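Local coordinates for protein exosome subunit (Archaeoglobus fulgidus, PDB 2OGK) that is of unknown function but belongs to an archaeal family that resembles RNA-binding proteins in structure, although a role in RNA binding is thought unlikely, at residues K3-W8 / R124-P129; R10-V15 / A120-L125. One frame throughout, in Å; residues are numbered along the deposited sequence.

Both interactions join the same two antiparallel strands, 5-15 and 118-126. Their centres lie about 17 Å apart. Interaction 2 is near the centre of the chain and partly buried. It has regular backbone pairing, two valines turned to the buried face and a lysine that folds back over the backbone. Interaction 1 is at the surface, where the strands are more weakly paired. It relies more on long side chains: an aromatic face, a distant ion pair and aliphatic contacts. R124 and L125 belong to both ranges but touch the partner segment only in interaction 1. The two meet where the ring of W8 packs on K122.

Interaction 1: K3-W8 / R124-P129; sequences KGKIEW and RLVTYP
Two backbone hydrogen bonds pair K5 with V126 in antiparallel fashion. K5 N gives one to V126 O at 3.1 Å. V126 N returns the other to K5 O at 2.8 Å. Further on, R124 N reaches W8 O at 3.1 Å, but the bond is bent.

The aromatic contact is a CH-pi interaction. R124 CB lies over one face of the W8 indole, 3.7 Å from the centroid of the five-membered ring. W8 CG sits between its own backbone N and carbonyl carbon (chi1 50°), which brings the ring across to R124. The guanidinium plane is nearly perpendicular to the ring. An alanine at W8 would remove this face and would probably leave the aliphatic part of R124 less restrained.

The charged contact is weak. E7 and R124 run side by side, and E7 OE1 is 4.0 Å from R124 NE, well out of the guanidinium plane. No N-H points at the oxygen, so only charge attraction is involved. V126 adds apolar contacts on the same side as K5 and R124: its CG1 meets E7 CB, and its CG2 lies against K5 CG. On the other face I6 CG1 touches L125 CD2 at 3.9 Å.

Beyond the strand end, Y128 OH makes a hydrogen bond with V56 O of the second subunit. The contact is the weakly paired outer end of the antiparallel strands 5-15 and 118-126. Helices 132-142 and 61-75 pack against its I6 and L125 side: I6 meets L142 and I64, while L125 meets F138 and A139.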
loop_
_atom_site.group_PDB
_atom_site.type_symbol
_atom_site.label_atom_id
_atom_site.label_comp_id
_atom_site.label_asym_id
_atom_site.label_seq_id
_atom_site.Cartn_x
_atom_site.Cartn_y
_atom_site.Cartn_z
ATOM N N LYS D 3 1.209 0.341 23.980
ATOM C CA LYS D 3 0.545 1.686 23.998
ATOM C C LYS D 3 0.834 2.533 22.752
ATOM O O LYS D 3 1.920 2.490 22.176
ATOM C CB LYS D 3 0.950 2.470 25.258
ATOM C CG LYS D 3 0.300 3.854 25.406
ATOM C CD LYS D 3 -0.968 3.856 26.285
ATOM C CE LYS D 3 -2.247 3.400 25.560
ATOM N NZ LYS D 3 -2.408 1.918 25.422
ATOM N N GLY D 4 -0.165 3.314 22.363
ATOM C CA GLY D 4 -0.078 4.178 21.202
ATOM C C GLY D 4 -1.504 4.317 20.709
ATOM O O GLY D 4 -2.443 3.890 21.394
ATOM N N LYS D 5 -1.689 4.919 19.540
ATOM C CA LYS D 5 -3.035 5.053 19.000
ATOM C C LYS D 5 -3.065 4.861 17.484
ATOM O O LYS D 5 -2.016 4.831 16.817
ATOM C CB LYS D 5 -3.634 6.417 19.363
ATOM C CG LYS D 5 -3.026 7.613 18.643
ATOM C CD LYS D 5 -3.995 8.793 18.669
ATOM C CE LYS D 5 -3.634 9.878 17.649
ATOM N NZ LYS D 5 -4.686 10.954 17.588
ATOM N N ILE D 6 -4.283 4.714 16.962
ATOM C CA ILE D 6 -4.512 4.550 15.534
ATOM C C ILE D 6 -4.915 5.921 14.997
ATOM O O ILE D 6 -6.091 6.261 14.987
ATOM C CB ILE D 6 -5.667 3.563 15.255
ATOM C CG1 ILE D 6 -5.475 2.275 16.047
ATOM C CG2 ILE D 6 -5.721 3.242 13.783
ATOM C CD1 ILE D 6 -6.577 1.266 15.829
ATOM N N GLU D 7 -3.944 6.716 14.566
ATOM C CA GLU D 7 -4.237 8.047 14.041
ATOM C C GLU D 7 -5.480 8.045 13.132
ATOM O O GLU D 7 -6.356 8.900 13.280
ATOM C CB GLU D 7 -3.036 8.573 13.273
ATOM C CG GLU D 7 -2.976 10.066 13.174
ATOM C CD GLU D 7 -1.902 10.531 12.197
ATOM O OE1 GLU D 7 -0.745 10.048 12.285
ATOM O OE2 GLU D 7 -2.218 11.388 11.339
ATOM N N TRP D 8 -5.558 7.098 12.194
ATOM C CA TRP D 8 -6.715 6.991 11.292
ATOM C C TRP D 8 -6.951 5.590 10.743
ATOM O O TRP D 8 -6.216 4.654 11.054
ATOM C CB TRP D 8 -6.602 7.957 10.103
ATOM C CG TRP D 8 -5.306 7.913 9.360
ATOM C CD1 TRP D 8 -4.320 8.846 9.401
ATOM C CD2 TRP D 8 -4.867 6.907 8.437
ATOM N NE1 TRP D 8 -3.289 8.498 8.560
ATOM C CE2 TRP D 8 -3.595 7.309 7.954
ATOM C CE3 TRP D 8 -5.418 5.701 7.970
ATOM C CZ2 TRP D 8 -2.863 6.552 7.025
ATOM C CZ3 TRP D 8 -4.688 4.946 7.045
ATOM C CH2 TRP D 8 -3.422 5.381 6.587
ATOM N N ARG D 124 -3.315 3.655 10.433
ATOM C CA ARG D 124 -2.039 4.197 10.854
ATOM C C ARG D 124 -1.900 4.054 12.361
ATOM O O ARG D 124 -2.804 4.396 13.123
ATOM C CB ARG D 124 -1.864 5.660 10.460
ATOM C CG ARG D 124 -0.390 5.996 10.371
ATOM C CD ARG D 124 -0.085 7.475 10.231
ATOM N NE ARG D 124 1.317 7.660 9.855
ATOM C CZ ARG D 124 2.359 7.199 10.553
ATOM N NH1 ARG D 124 2.170 6.527 11.683
ATOM N NH2 ARG D 124 3.597 7.377 10.100
ATOM N N LEU D 125 -0.769 3.509 12.785
ATOM C CA LEU D 125 -0.506 3.324 14.197
ATOM C C LEU D 125 0.607 4.302 14.518
ATOM O O LEU D 125 1.562 4.433 13.749
ATOM C CB LEU D 125 -0.034 1.900 14.477
ATOM C CG LEU D 125 -0.848 0.738 13.910
ATOM C CD1 LEU D 125 -0.082 -0.542 14.130
ATOM C CD2 LEU D 125 -2.195 0.662 14.568
ATOM N N VAL D 126 0.477 4.997 15.644
ATOM C CA VAL D 126 1.485 5.970 16.047
ATOM C C VAL D 126 1.927 5.667 17.478
ATOM O O VAL D 126 1.101 5.342 18.347
ATOM C CB VAL D 126 0.923 7.415 15.934
ATOM C CG1 VAL D 126 0.332 7.632 14.543
ATOM C CG2 VAL D 126 -0.140 7.653 16.988
ATOM N N THR D 127 3.231 5.755 17.715
ATOM C CA THR D 127 3.768 5.471 19.035
ATOM C C THR D 127 4.865 6.467 19.421
ATOM O O THR D 127 5.367 7.199 18.574
ATOM C CB THR D 127 4.361 4.004 19.115
ATOM O OG1 THR D 127 5.500 3.872 18.251
ATOM C CG2 THR D 127 3.320 2.974 18.722
ATOM N N TYR D 128 5.198 6.513 20.712
ATOM C CA TYR D 128 6.288 7.354 21.174
ATOM C C TYR D 128 7.248 6.503 22.005
ATOM O O TYR D 128 6.892 5.987 23.061
ATOM C CB TYR D 128 5.817 8.522 22.033
ATOM C CG TYR D 128 6.911 9.556 22.193
ATOM C CD1 TYR D 128 6.968 10.661 21.350
ATOM C CD2 TYR D 128 7.953 9.365 23.112
ATOM C CE1 TYR D 128 8.029 11.548 21.402
ATOM C CE2 TYR D 128 9.033 10.243 23.176
ATOM C CZ TYR D 128 9.070 11.341 22.310
ATOM O OH TYR D 128 10.156 12.205 22.319
ATOM N N PRO D 129 8.481 6.320 21.519
ATOM C CA PRO D 129 9.010 6.848 20.257
ATOM C C PRO D 129 8.402 6.103 19.081
ATOM O O PRO D 129 7.759 5.066 19.259
ATOM C CB PRO D 129 10.509 6.573 20.367
ATOM C CG PRO D 129 10.759 6.601 21.834
ATOM C CD PRO D 129 9.578 5.847 22.383
#

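Interaction 2: R10-V15 / A120-L125; sequences RVSAVV and AVKLRL
K122 reaches across to R10 and S12 with a bent side chain. Its CB leaves on the same face of the sheet as the side chains of R10, S12 and A120, and packs against the ring of W8. Its CG lies 4.0 Å from R10 CB and also close to R10 O. The chain turns at CG (chi2 -76°), and CD carries it back along the strand. CE then comes near S12 OG. A second bend, in the last torsion of K122 (chi4 -58°), sets its NZ above the backbone. There K122 NZ donates a hydrogen bond to S12 OG at 2.9 Å. S12 OG is its main partner, and the carbonyls of R10 and A120 add weak bonds to NZ. The positive charge of the ammonium probably polarises those C=O groups.

The backbone beneath is antiparallel. R10 and K122 form one hydrogen-bonded pair, and S12 and A120 form the next. The S12 N to A120 O bond is 2.8 Å long. The R10 N to K122 O bond measures 3.0 Å. Between these pairs V11 faces V121 in a non-hydrogen-bonded pair. Their side chains stand side by side on the other face, with V11 CG2 4.1 Å from V121 CG2.

The two valines pack on F67 of helix 61-75, which lies against that face. Strand 50-58 flanks 10-15, and E57 on it takes a salt bridge from R10 NE. Strand 95-101 flanks 120-125, so this pair occupies the interior of the sheet.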
loop_
_atom_site.group_PDB
_atom_site.type_symbol
_atom_site.label_atom_id
_atom_site.label_comp_id
_atom_site.label_asym_id
_atom_site.label_seq_id
_atom_site.Cartn_x
_atom_site.Cartn_y
_atom_site.Cartn_z
ATOM N N ARG D 10 -8.396 3.833 6.894
ATOM C CA ARG D 10 -8.895 3.965 5.531
ATOM C C ARG D 10 -9.356 2.621 4.954
ATOM O O ARG D 10 -8.626 1.633 4.972
ATOM C CB ARG D 10 -7.818 4.614 4.657
ATOM C CG ARG D 10 -7.476 6.006 5.147
ATOM C CD ARG D 10 -6.319 6.626 4.402
ATOM N NE ARG D 10 -5.901 7.870 5.043
ATOM C CZ ARG D 10 -4.784 8.538 4.756
ATOM N NH1 ARG D 10 -3.949 8.088 3.824
ATOM N NH2 ARG D 10 -4.500 9.661 5.414
ATOM N N VAL D 11 -10.600 2.603 4.479
ATOM C CA VAL D 11 -11.219 1.412 3.891
ATOM C C VAL D 11 -11.573 1.712 2.440
ATOM O O VAL D 11 -12.410 2.566 2.164
ATOM C CB VAL D 11 -12.513 1.010 4.642
ATOM C CG1 VAL D 11 -13.214 -0.103 3.903
ATOM C CG2 VAL D 11 -12.184 0.563 6.061
ATOM N N SER D 12 -10.943 1.001 1.515
ATOM C CA SER D 12 -11.197 1.240 0.110
ATOM C C SER D 12 -11.379 0.006 -0.757
ATOM O O SER D 12 -10.958 -1.099 -0.416
ATOM C CB SER D 12 -10.076 2.096 -0.458
ATOM O OG SER D 12 -8.832 1.590 -0.019
ATOM N N ALA D 13 -12.023 0.238 -1.895
ATOM C CA ALA D 13 -12.307 -0.788 -2.888
ATOM C C ALA D 13 -12.417 -0.098 -4.244
ATOM O O ALA D 13 -12.495 1.130 -4.325
ATOM C CB ALA D 13 -13.607 -1.500 -2.553
ATOM N N VAL D 14 -12.405 -0.892 -5.306
ATOM C CA VAL D 14 -12.518 -0.363 -6.656
ATOM C C VAL D 14 -13.771 -0.918 -7.326
ATOM O O VAL D 14 -14.212 -2.038 -7.034
ATOM C CB VAL D 14 -11.277 -0.715 -7.501
ATOM C CG1 VAL D 14 -11.551 -0.473 -8.969
ATOM C CG2 VAL D 14 -10.114 0.138 -7.065
ATOM N N VAL D 15 -14.350 -0.112 -8.211
ATOM C CA VAL D 15 -15.551 -0.494 -8.935
ATOM C C VAL D 15 -15.226 -0.541 -10.420
ATOM O O VAL D 15 -14.837 0.465 -11.019
ATOM C CB VAL D 15 -16.696 0.513 -8.701
ATOM C CG1 VAL D 15 -18.001 -0.078 -9.172
ATOM C CG2 VAL D 15 -16.786 0.868 -7.230
ATOM N N ALA D 120 -9.322 -2.935 0.762
ATOM C CA ALA D 120 -8.144 -2.556 1.520
ATOM C C ALA D 120 -8.481 -1.778 2.783
ATOM O O ALA D 120 -9.233 -0.806 2.755
ATOM C CB ALA D 120 -7.209 -1.737 0.643
ATOM N N VAL D 121 -7.894 -2.210 3.891
ATOM C CA VAL D 121 -8.106 -1.570 5.177
ATOM C C VAL D 121 -6.774 -1.183 5.809
ATOM O O VAL D 121 -6.123 -2.025 6.416
ATOM C CB VAL D 121 -8.837 -2.524 6.152
ATOM C CG1 VAL D 121 -9.092 -1.827 7.485
ATOM C CG2 VAL D 121 -10.143 -3.001 5.532
ATOM N N LYS D 122 -6.354 0.071 5.654
ATOM C CA LYS D 122 -5.113 0.517 6.284
ATOM C C LYS D 122 -5.475 1.140 7.626
ATOM O O LYS D 122 -6.602 1.580 7.839
ATOM C CB LYS D 122 -4.355 1.578 5.465
ATOM C CG LYS D 122 -4.895 1.921 4.112
ATOM C CD LYS D 122 -4.590 0.857 3.087
ATOM C CE LYS D 122 -5.443 1.077 1.829
ATOM N NZ LYS D 122 -6.953 1.087 2.080
ATOM N N LEU D 123 -4.513 1.164 8.535
ATOM C CA LEU D 123 -4.717 1.755 9.846
ATOM C C LEU D 123 -3.391 2.340 10.262
ATOM O O LEU D 123 -2.423 1.597 10.416
ATOM C CB LEU D 123 -5.118 0.703 10.879
ATOM C CG LEU D 123 -6.283 -0.220 10.569
ATOM C CD1 LEU D 123 -5.785 -1.461 9.831
ATOM C CD2 LEU D 123 -6.930 -0.616 11.866
ATOM N N ARG D 124 -3.315 3.655 10.433
ATOM C CA ARG D 124 -2.039 4.197 10.854
ATOM C C ARG D 124 -1.900 4.054 12.361
ATOM O O ARG D 124 -2.804 4.396 13.123
ATOM C CB ARG D 124 -1.864 5.660 10.460
ATOM C CG ARG D 124 -0.390 5.996 10.371
ATOM C CD ARG D 124 -0.085 7.475 10.231
ATOM N NE ARG D 124 1.317 7.660 9.855
ATOM C CZ ARG D 124 2.359 7.199 10.553
ATOM N NH1 ARG D 124 2.170 6.527 11.683
ATOM N NH2 ARG D 124 3.597 7.377 10.100
ATOM N N LEU D 125 -0.769 3.509 12.785
ATOM C CA LEU D 125 -0.506 3.324 14.197
ATOM C C LEU D 125 0.607 4.302 14.518
ATOM O O LEU D 125 1.562 4.433 13.749
ATOM C CB LEU D 125 -0.034 1.900 14.477
ATOM C CG LEU D 125 -0.848 0.738 13.910
ATOM C CD1 LEU D 125 -0.082 -0.542 14.130
ATOM C CD2 LEU D 125 -2.195 0.662 14.568
#